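Local atomic coordinates of Maltose/maltodextrin transport permease homologue (Bdellovibrio bacteriovorus HD100, PDB entry 6FFL), a protein that probably carries maltose and maltodextrins into the cell as part of an ABC transporter, this piece being its maltotriose-binding, MalE-like solute-binding domain. Residues A[41-44]-A[45-48]; A[180-183]-A[184-187]; A[346-349]-A[350-354]; A[358-362]-A[363-367]; A[374-377]-A[378-382]. One frame throughout, in Å; residues are numbered along the deposited sequence. Where two conformers were deposited one is given.

Contact 1 (A[41-44]-A[45-48]); sequences ETEE and LRSS. With GLC (alpha-D-glucopyranose), chain B.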
# COMPACT_ATOMS: atom_id res chain seq x y z
N GLU A 41 -11.99 3.55 2.57
CA GLU A 41 -10.61 3.90 2.29
C GLU A 41 -9.75 3.48 3.48
O GLU A 41 -10.20 3.49 4.62
CB GLU A 41 -10.47 5.40 2.02
CG GLU A 41 -9.14 5.77 1.36
CD GLU A 41 -7.99 5.95 2.35
OE1 GLU A 41 -6.81 5.80 1.92
OE2 GLU A 41 -8.25 6.25 3.54
N THR A 42 -8.49 3.11 3.17
CA THR A 42 -7.58 2.50 4.14
C THR A 42 -7.60 3.12 5.53
O THR A 42 -7.74 2.41 6.53
CB THR A 42 -6.15 2.55 3.56
OG1 THR A 42 -6.07 1.65 2.46
CG2 THR A 42 -5.11 2.16 4.62
N GLU A 43 -7.45 4.45 5.62
CA GLU A 43 -7.44 5.10 6.94
C GLU A 43 -8.79 4.93 7.64
O GLU A 43 -8.84 4.60 8.83
CB GLU A 43 -7.09 6.58 6.78
CG GLU A 43 -5.85 6.81 5.96
CD GLU A 43 -4.63 6.14 6.57
OE1 GLU A 43 -3.90 5.45 5.84
OE2 GLU A 43 -4.41 6.32 7.79
N GLU A 44 -9.88 5.18 6.92
CA GLU A 44 -11.20 5.07 7.54
C GLU A 44 -11.55 3.62 7.87
O GLU A 44 -12.27 3.36 8.84
CB GLU A 44 -12.26 5.67 6.61
CG GLU A 44 -13.69 5.58 7.13
CD GLU A 44 -14.71 6.07 6.11
OE1 GLU A 44 -14.32 6.79 5.16
OE2 GLU A 44 -15.91 5.72 6.25
N LEU A 45 -11.07 2.67 7.07
CA LEU A 45 -11.29 1.26 7.40
C LEU A 45 -10.68 0.92 8.75
O LEU A 45 -11.32 0.27 9.60
CB LEU A 45 -10.70 0.37 6.30
CG LEU A 45 -10.77 -1.12 6.63
CD1 LEU A 45 -12.19 -1.67 6.47
CD2 LEU A 45 -9.82 -1.88 5.76
N ARG A 46 -9.44 1.36 8.98
CA ARG A 46 -8.80 1.10 10.27
C ARG A 46 -9.59 1.72 11.41
O ARG A 46 -9.93 1.05 12.38
CB ARG A 46 -7.36 1.64 10.27
CG ARG A 46 -6.65 1.46 11.62
CD ARG A 46 -5.32 2.19 11.65
NE ARG A 46 -5.50 3.64 11.61
CZ ARG A 46 -5.27 4.39 10.54
NH1 ARG A 46 -4.85 3.84 9.40
NH2 ARG A 46 -5.45 5.70 10.61
N SER A 47 -9.91 3.02 11.30
CA SER A 47 -10.54 3.69 12.43
C SER A 47 -11.98 3.20 12.64
O SER A 47 -12.42 3.05 13.78
CB SER A 47 -10.49 5.21 12.23
OG SER A 47 -11.29 5.61 11.14
N SER A 48 -12.71 2.92 11.55
CA SER A 48 -14.09 2.47 11.71
C SER A 48 -14.17 1.03 12.22
O SER A 48 -15.05 0.71 13.03
CB SER A 48 -14.86 2.66 10.39
OG SER A 48 -14.56 1.67 9.42
C1 GLC B . -0.02 2.61 4.36
C2 GLC B . -0.33 1.88 5.66
C3 GLC B . -1.29 2.72 6.50
C4 GLC B . -0.70 4.10 6.75
C5 GLC B . -0.35 4.77 5.41
C6 GLC B . 0.43 6.06 5.65
O2 GLC B . -0.88 0.57 5.41
O3 GLC B . -1.52 2.09 7.78
O4 GLC B . -1.65 4.90 7.46
O5 GLC B . 0.51 3.90 4.66
O6 GLC B . 0.54 6.85 4.45
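The first turn of helix 42-54 forms one wall of the maltotriose pocket, and there E43 and R46, one helical step of three residues apart, pair beside a glucose unit of the ligand. Their side chains run alongside each other and point the same way. The guanidinium meets the carboxylate end-on: NH1 and NH2 of R46 both converge on the single oxygen OE2 of E43, NH1 at 3.0 Å and NH2 at 3.1 Å, in a salt bridge. OE2 lies close to the guanidinium plane, yet the two flat groups are turned 56° apart, and both nitrogens approach OE2 from the same face of the carboxylate. The second oxygen is thereby left to the sugar, and glucose O4 donates to E43 OE1 over 2.8 Å. E43 reaches this place because its chain folds back at chi2 (-60°), whereas R46 leaves the helix extended and bends only at chi3 (67°).

The helix start is fixed separately. E41 stands at the N-cap, and its OE2 accepts from E43 N at 2.9 Å, met from above the carboxylate plane. One turn on, E44 O takes two donors from opposite faces of its carbonyl plane, S48 N at 2.8 Å and S48 OG at 2.9 Å.

R355 adds a second salt bridge to E43 OE2. With two arginines on one oxygen, E43 is probably held as a carboxylate, which would suit OE1 to accept the sugar hydroxyl while OE2 keeps the group from rotating.

Contact 2 (A[180-183]-A[184-187]); sequences KADG and VTPN
D182 turns its side chain back over the residues that follow it, and T185 and V184 meet it. Its CB carries CG between the backbone N and the carbonyl carbon (chi1 59°), which brings the carboxylate above the next two peptides. CG lies 3.6 Å from CG2 of V184, whose side chain crosses that of D182 at about a right angle. OD1 then collects two backbone donors from one face of the carboxylate plane: V184 N at 3.0 Å, well above the plane and closing an Asx turn, and T185 N at 2.9 Å, on the syn side but tilted out of the plane. At the tip, OD2 uses its syn lone pair to accept T185 OG1 over 2.7 Å.

The backbone under this side chain is a type I beta turn from K180 to G183, closed by G183 N bonding to K180 O at 3.0 Å. The surface loop between helices 170-173 and 191-205 is pinched beyond the turn by K180 N, which donates almost straight to T185 O at 2.9 Å (176° at the hydrogen). The aliphatic part of K180 crosses T185, its CD 3.7 Å from T185 CG2, while its CG rests near N187 CB.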
# COMPACT_ATOMS: atom_id res chain seq x y z
N LYS A 180 13.85 2.01 14.16
CA LYS A 180 15.10 1.38 14.56
C LYS A 180 15.00 -0.14 14.42
O LYS A 180 13.95 -0.70 14.13
CB LYS A 180 15.47 1.77 15.99
CG LYS A 180 15.95 3.19 16.13
CD LYS A 180 16.33 3.49 17.56
CE LYS A 180 17.05 4.81 17.68
NZ LYS A 180 17.53 5.08 19.07
N ALA A 181 16.14 -0.81 14.65
CA ALA A 181 16.22 -2.24 14.42
C ALA A 181 15.26 -3.02 15.32
O ALA A 181 14.78 -4.09 14.93
CB ALA A 181 17.65 -2.74 14.63
N ASP A 182 14.97 -2.49 16.51
CA ASP A 182 14.07 -3.19 17.42
C ASP A 182 12.64 -3.23 16.91
O ASP A 182 11.81 -3.92 17.50
CB ASP A 182 14.12 -2.55 18.81
CG ASP A 182 13.73 -1.07 18.82
OD1 ASP A 182 13.17 -0.56 17.83
OD2 ASP A 182 13.98 -0.40 19.86
N GLY A 183 12.34 -2.51 15.83
CA GLY A 183 11.01 -2.52 15.25
C GLY A 183 9.97 -1.75 16.02
O GLY A 183 8.79 -1.81 15.66
N VAL A 184 10.35 -1.03 17.08
CA VAL A 184 9.39 -0.29 17.88
C VAL A 184 9.81 1.14 18.19
O VAL A 184 8.96 1.96 18.58
CB VAL A 184 9.08 -1.03 19.20
CG1 VAL A 184 8.45 -2.39 18.93
CG2 VAL A 184 10.34 -1.16 20.04
N THR A 185 11.08 1.51 18.05
CA THR A 185 11.51 2.86 18.38
C THR A 185 11.51 3.73 17.13
O THR A 185 12.24 3.41 16.18
CB THR A 185 12.89 2.86 19.02
OG1 THR A 185 12.87 2.01 20.18
CG2 THR A 185 13.29 4.26 19.44
N PRO A 186 10.73 4.81 17.09
CA PRO A 186 10.79 5.72 15.94
C PRO A 186 12.19 6.29 15.77
O PRO A 186 12.89 6.54 16.75
CB PRO A 186 9.78 6.81 16.30
CG PRO A 186 8.86 6.18 17.29
CD PRO A 186 9.73 5.22 18.08
N ASN A 187 12.58 6.49 14.52
CA ASN A 187 13.86 7.08 14.17
C ASN A 187 13.58 8.17 13.13
O ASN A 187 13.95 8.04 11.97
CB ASN A 187 14.83 6.03 13.63
CG ASN A 187 16.26 6.53 13.56
OD1 ASN A 187 16.72 7.27 14.43
ND2 ASN A 187 16.98 6.13 12.53

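Contact 3 (A[346-349]-A[350-354]); sequences EVRA and VWDSL. With GLC (alpha-D-glucopyranose), chain B.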
# COMPACT_ATOMS: atom_id res chain seq x y z
N GLU A 346 3.50 0.49 17.17
CA GLU A 346 4.30 1.70 17.15
C GLU A 346 4.33 2.34 15.77
O GLU A 346 4.46 3.56 15.65
CB GLU A 346 5.72 1.40 17.63
CG GLU A 346 5.85 1.16 19.15
CD GLU A 346 5.50 -0.25 19.61
OE1 GLU A 346 5.08 -1.10 18.80
OE2 GLU A 346 5.66 -0.52 20.82
N VAL A 347 4.20 1.53 14.71
CA VAL A 347 4.26 2.05 13.35
C VAL A 347 3.10 3.00 13.09
O VAL A 347 3.23 3.97 12.33
CB VAL A 347 4.28 0.89 12.33
CG1 VAL A 347 4.22 1.41 10.90
CG2 VAL A 347 5.51 0.05 12.52
N ARG A 348 1.96 2.74 13.72
CA ARG A 348 0.80 3.62 13.59
C ARG A 348 1.13 5.03 14.06
O ARG A 348 0.76 6.02 13.40
CB ARG A 348 -0.37 3.02 14.38
CG ARG A 348 -1.58 3.91 14.47
CD ARG A 348 -2.41 3.80 13.21
NE ARG A 348 -2.16 4.89 12.28
CZ ARG A 348 -1.89 4.72 10.99
NH1 ARG A 348 -1.80 3.50 10.48
NH2 ARG A 348 -1.73 5.78 10.20
N ALA A 349 1.81 5.15 15.20
CA ALA A 349 2.23 6.45 15.69
C ALA A 349 3.18 7.13 14.72
O ALA A 349 3.13 8.35 14.53
CB ALA A 349 2.89 6.31 17.06
N VAL A 350 4.07 6.35 14.10
CA VAL A 350 5.01 6.91 13.13
C VAL A 350 4.26 7.47 11.93
O VAL A 350 4.51 8.61 11.50
CB VAL A 350 6.05 5.86 12.70
CG1 VAL A 350 6.87 6.40 11.52
CG2 VAL A 350 6.99 5.53 13.87
N TRP A 351 3.33 6.69 11.36
CA TRP A 351 2.58 7.19 10.21
C TRP A 351 1.81 8.46 10.56
O TRP A 351 1.78 9.42 9.78
CB TRP A 351 1.58 6.14 9.72
CG TRP A 351 2.14 4.92 9.08
CD1 TRP A 351 1.76 3.63 9.33
CD2 TRP A 351 3.13 4.85 8.03
NE1 TRP A 351 2.46 2.76 8.52
CE2 TRP A 351 3.31 3.48 7.72
CE3 TRP A 351 3.89 5.80 7.34
CZ2 TRP A 351 4.21 3.04 6.75
CZ3 TRP A 351 4.79 5.36 6.37
CH2 TRP A 351 4.94 3.99 6.09
N ASP A 352 1.12 8.45 11.70
CA ASP A 352 0.28 9.60 12.05
C ASP A 352 1.11 10.85 12.30
O ASP A 352 0.72 11.94 11.89
CB ASP A 352 -0.58 9.27 13.26
CG ASP A 352 -1.67 8.23 12.94
OD1 ASP A 352 -2.03 8.10 11.76
OD2 ASP A 352 -2.15 7.56 13.88
N SER A 353 2.25 10.70 12.99
CA SER A 353 3.13 11.84 13.23
C SER A 353 3.73 12.37 11.93
O SER A 353 3.78 13.58 11.71
CB SER A 353 4.24 11.45 14.20
OG SER A 353 5.07 12.56 14.50
N LEU A 354 4.19 11.47 11.06
CA LEU A 354 4.76 11.90 9.79
C LEU A 354 3.74 12.68 8.97
O LEU A 354 4.07 13.69 8.34
CB LEU A 354 5.27 10.69 9.01
CG LEU A 354 6.58 10.07 9.47
CD1 LEU A 354 6.83 8.79 8.66
CD2 LEU A 354 7.73 11.07 9.29
C1 GLC B . -0.02 2.61 4.36
C2 GLC B . -0.33 1.88 5.66
C3 GLC B . -1.29 2.72 6.50
C4 GLC B . -0.70 4.10 6.75
C5 GLC B . -0.35 4.77 5.41
C6 GLC B . 0.43 6.06 5.65
O2 GLC B . -0.88 0.57 5.41
O3 GLC B . -1.52 2.09 7.78
O4 GLC B . -1.65 4.90 7.46
O5 GLC B . 0.51 3.90 4.66
O6 GLC B . 0.54 6.85 4.45
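R348 and W351 belong to the first shell around a glucose of the bound maltotriose. R348 presents the edge of its guanidinium: NH2 donates to glucose O4 at 2.9 Å and NH1 to glucose O3 at 3.1 Å, with a further, weak bond from NH1 to O4. W351 instead offers a ring face. The sugar lies over it with C4 at 3.6 Å from CD1 and C6 offset toward the rim, consistent with CH-pi stacking of the C4 and C6 side of the pyranose on part of the indole face.

Behind these, D352 is gripped side-on by two nitrogens of R348, one to each oxygen, which holds the arginine in place: R348 NE to D352 OD2 at 3.1 Å, and R348 NH2 to D352 OD1 at 2.8 Å. Both oxygens lie near the guanidinium plane, but the carboxylate is rotated 48° against it and is met from above its own plane. Bends at chi2 (81°) and chi3 (-99°) bring the R348 chain round to this position. V347 runs alongside W351 and points the same way, its CG1 3.7 Å from CD1 in apolar contact.

Further out, D352 OD1 also pairs with R355, and D352 OD2 accepts from Q382 on helix 368-384; the ring of F178 meets W351. An aromatic face under a pyranose, with charged side chains at its hydroxyls, is typical of the sugar sites of maltodextrin-binding proteins.

Contact 4 (A[358-362]-A[363-367]); sequences YQKVL and AGSLQ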
# COMPACT_ATOMS: atom_id res chain seq x y z
N TYR A 358 4.51 16.58 7.90
CA TYR A 358 4.79 16.95 6.51
C TYR A 358 3.67 17.80 5.92
O TYR A 358 3.92 18.62 5.03
CB TYR A 358 5.04 15.72 5.61
CG TYR A 358 5.87 16.10 4.37
CD1 TYR A 358 6.91 17.03 4.47
CD2 TYR A 358 5.58 15.57 3.12
CE1 TYR A 358 7.68 17.39 3.36
CE2 TYR A 358 6.34 15.93 2.00
CZ TYR A 358 7.39 16.84 2.13
OH TYR A 358 8.15 17.21 1.04
N GLN A 359 2.44 17.65 6.41
CA GLN A 359 1.39 18.55 5.97
C GLN A 359 1.75 19.99 6.30
O GLN A 359 1.51 20.90 5.49
CB GLN A 359 0.05 18.17 6.61
CG GLN A 359 -1.17 18.85 5.98
CD GLN A 359 -1.42 20.26 6.52
OE1 GLN A 359 -0.99 20.60 7.63
NE2 GLN A 359 -2.11 21.08 5.74
N LYS A 360 2.34 20.21 7.47
CA LYS A 360 2.72 21.57 7.86
C LYS A 360 3.88 22.08 7.03
O LYS A 360 3.95 23.27 6.72
CB LYS A 360 3.08 21.60 9.34
CG LYS A 360 1.92 21.32 10.28
CD LYS A 360 2.44 21.22 11.71
CE LYS A 360 1.32 21.04 12.72
NZ LYS A 360 1.86 20.98 14.10
N VAL A 361 4.83 21.19 6.69
CA VAL A 361 5.92 21.58 5.80
C VAL A 361 5.37 21.99 4.44
O VAL A 361 5.71 23.06 3.91
CB VAL A 361 6.92 20.43 5.65
CG1 VAL A 361 8.01 20.81 4.65
CG2 VAL A 361 7.52 20.06 6.98
N LEU A 362 4.56 21.12 3.84
CA LEU A 362 4.03 21.42 2.51
C LEU A 362 3.13 22.64 2.52
O LEU A 362 3.05 23.36 1.52
CB LEU A 362 3.28 20.21 1.97
CG LEU A 362 4.18 19.00 1.69
CD1 LEU A 362 3.36 17.84 1.21
CD2 LEU A 362 5.27 19.34 0.68
N ALA A 363 2.45 22.91 3.64
CA ALA A 363 1.65 24.12 3.75
C ALA A 363 2.50 25.36 4.01
O ALA A 363 1.96 26.48 3.98
CB ALA A 363 0.60 23.97 4.86
N GLY A 364 3.78 25.19 4.29
CA GLY A 364 4.68 26.33 4.40
C GLY A 364 4.79 26.94 5.78
O GLY A 364 5.22 28.10 5.89
N SER A 365 4.45 26.22 6.84
CA SER A 365 4.53 26.81 8.16
C SER A 365 5.66 26.25 9.01
O SER A 365 5.97 26.84 10.06
CB SER A 365 3.19 26.64 8.91
OG SER A 365 2.91 25.27 9.14
N LEU A 366 6.29 25.16 8.58
CA LEU A 366 7.30 24.47 9.37
C LEU A 366 8.48 24.14 8.46
O LEU A 366 8.29 23.60 7.37
CB LEU A 366 6.69 23.17 9.96
CG LEU A 366 7.39 22.38 11.06
CD1 LEU A 366 7.69 23.24 12.26
CD2 LEU A 366 6.50 21.20 11.46
N GLN A 367 9.70 24.46 8.90
CA GLN A 367 10.89 24.07 8.15
C GLN A 367 11.15 22.57 8.27
O GLN A 367 10.80 21.94 9.27
CB GLN A 367 12.11 24.85 8.62
CG GLN A 367 12.01 26.33 8.27
CD GLN A 367 13.32 27.07 8.44
OE1 GLN A 367 13.95 27.46 7.46
NE2 GLN A 367 13.73 27.27 9.68
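The carbonyl oxygen of K360, in the last turn of helix 346-362, is approached by two groups of S365. The backbone S365 N gives the firm bond, 3.0 Å long and 166° at the hydrogen, arriving nearly in line with the C=O. S365 OG stands 3.3 Å from the same K360 O, at best a weak bond whose proton has another acceptor within range. The hydroxyl sits between its own backbone N and carbonyl carbon.

The next carbonyl, V361 O, is met less squarely. G364 N donates to it at 2.9 Å, but from 65° above the carbonyl plane. A363 N still makes a regular helical bond to Q359 O, also at 2.9 Å. The reversal itself falls at G364, the first residue to leave helical angles, with phi at 89°.

Past the turn, L366 lies back across K360 obliquely. Its CB is 4.0 Å from K360 CB, and CD2 runs beside the aliphatic part of the lysine. L366 O faces V361 as well, in a CA-H...O contact of 3.5 Å from V361 CA. V361 and L366 both rest on A371 of helix 368-384, while L362 packs on L201 of helix 191-205.

Positive phi at G364, the bond from S365 N back to K360 O and the tighter one from G364 N to V361 O define a Schellman motif, here ending helix 346-362 before Q367, at the N-cap position of helix 368-384.

Contact 5 (A[374-377]-A[378-382]); sequences QAQI and TAEQQ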
# COMPACT_ATOMS: atom_id res chain seq x y z
N GLN A 374 9.96 17.39 15.40
CA GLN A 374 8.63 17.27 16.01
C GLN A 374 7.92 15.99 15.59
O GLN A 374 7.03 15.53 16.32
CB GLN A 374 7.79 18.50 15.66
CG GLN A 374 8.15 19.70 16.52
CD GLN A 374 7.78 21.04 15.89
OE1 GLN A 374 6.64 21.26 15.49
NE2 GLN A 374 8.76 21.93 15.81
N ALA A 375 8.28 15.40 14.45
CA ALA A 375 7.77 14.07 14.12
C ALA A 375 8.22 13.05 15.16
O ALA A 375 7.41 12.24 15.63
CB ALA A 375 8.23 13.65 12.72
N GLN A 376 9.49 13.11 15.55
CA GLN A 376 9.98 12.19 16.58
C GLN A 376 9.28 12.42 17.91
O GLN A 376 8.83 11.47 18.57
CB GLN A 376 11.49 12.34 16.74
CG GLN A 376 12.14 11.37 17.74
CD GLN A 376 12.08 9.93 17.28
OE1 GLN A 376 11.93 9.65 16.10
NE2 GLN A 376 12.20 9.00 18.22
N ILE A 377 9.17 13.69 18.33
CA ILE A 377 8.58 13.97 19.64
C ILE A 377 7.13 13.52 19.68
O ILE A 377 6.69 12.88 20.64
CB ILE A 377 8.72 15.47 19.99
CG1 ILE A 377 10.19 15.85 20.21
CG2 ILE A 377 7.88 15.81 21.25
CD1 ILE A 377 10.46 17.34 20.05
N THR A 378 6.37 13.84 18.62
CA THR A 378 4.96 13.49 18.58
C THR A 378 4.75 11.99 18.52
O THR A 378 3.84 11.45 19.18
CB THR A 378 4.30 14.19 17.38
OG1 THR A 378 4.31 15.61 17.60
CG2 THR A 378 2.87 13.72 17.19
N ALA A 379 5.59 11.28 17.76
CA ALA A 379 5.47 9.82 17.68
C ALA A 379 5.72 9.18 19.04
O ALA A 379 4.98 8.29 19.46
CB ALA A 379 6.45 9.26 16.65
N GLU A 380 6.76 9.65 19.74
CA GLU A 380 7.06 9.11 21.06
C GLU A 380 5.92 9.40 22.03
O GLU A 380 5.56 8.54 22.84
CB GLU A 380 8.37 9.68 21.60
CG GLU A 380 9.63 9.13 20.92
CD GLU A 380 10.89 9.89 21.32
OE1 GLU A 380 10.76 10.98 21.91
OE2 GLU A 380 12.00 9.40 21.03
N GLN A 381 5.33 10.59 21.95
CA GLN A 381 4.19 10.90 22.81
C GLN A 381 3.00 10.00 22.51
O GLN A 381 2.35 9.48 23.43
CB GLN A 381 3.80 12.37 22.68
CG GLN A 381 2.64 12.77 23.60
CD GLN A 381 2.95 12.62 25.08
OE1 GLN A 381 4.03 12.98 25.55
NE2 GLN A 381 2.00 12.08 25.84
N GLN A 382 2.69 9.78 21.22
CA GLN A 382 1.57 8.92 20.87
C GLN A 382 1.81 7.49 21.36
O GLN A 382 0.87 6.82 21.81
CB GLN A 382 1.32 8.94 19.36
CG GLN A 382 0.04 8.20 18.88
CD GLN A 382 -0.25 8.41 17.39
OE1 GLN A 382 0.22 9.38 16.79
NE2 GLN A 382 -1.04 7.50 16.79
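Q376 and E380, one turn apart on helix 368-384, cross with their flat ends nearly perpendicular: the amide and carboxylate planes stand 84° apart. Q376 NE2 donates to E380 OE2 over 2.8 Å. The acceptor lies close to the amide plane, but seen from E380 the nitrogen comes from above the carboxylate, 53° out of its plane. The two chains take different shapes to meet: Q376 bends at chi2 (67°), while E380 runs extended, with its CG 3.4 Å from Q376 O. The amide is also bound by the loop 186-188: Q376 OE1 accepts from L188 N and NE2 donates to P186 O, so that both ends of the group are engaged and its flip is fixed.

T378 returns its hydroxyl to the backbone one turn earlier. In one of two conformers its OG1 lies anti to its carbonyl carbon and donates to Q374 O at 3.0 Å. T378 N reaches that oxygen too, at 2.9 Å, from the opposite face of the carbonyl plane.

A379 faces P186, and T378 packs against S353 of helix 346-362. The geometry is that of a regular alpha helix, with i to i+4 side-chain pairing on one flank.

Each contact is local, joining adjoining segments, so the five follow in series with none nested or crossed. Contact 1 opens helix 42-54 on one side of the ligand; contact 2 closes a surface loop before helix 191-205. Contacts 3 and 4 share helix 346-362, one at the sugar and the other at its end, with centres about 17 Å apart, and contact 5 follows on helix 368-384. Contacts 1 and 3 meet at one glucose, E43 and R348 sharing its O4, where R46 and R348 also come close. Contacts 3 and 5 join the two C-terminal helices through S353 OG and A375 O, and contact 2 packs on both.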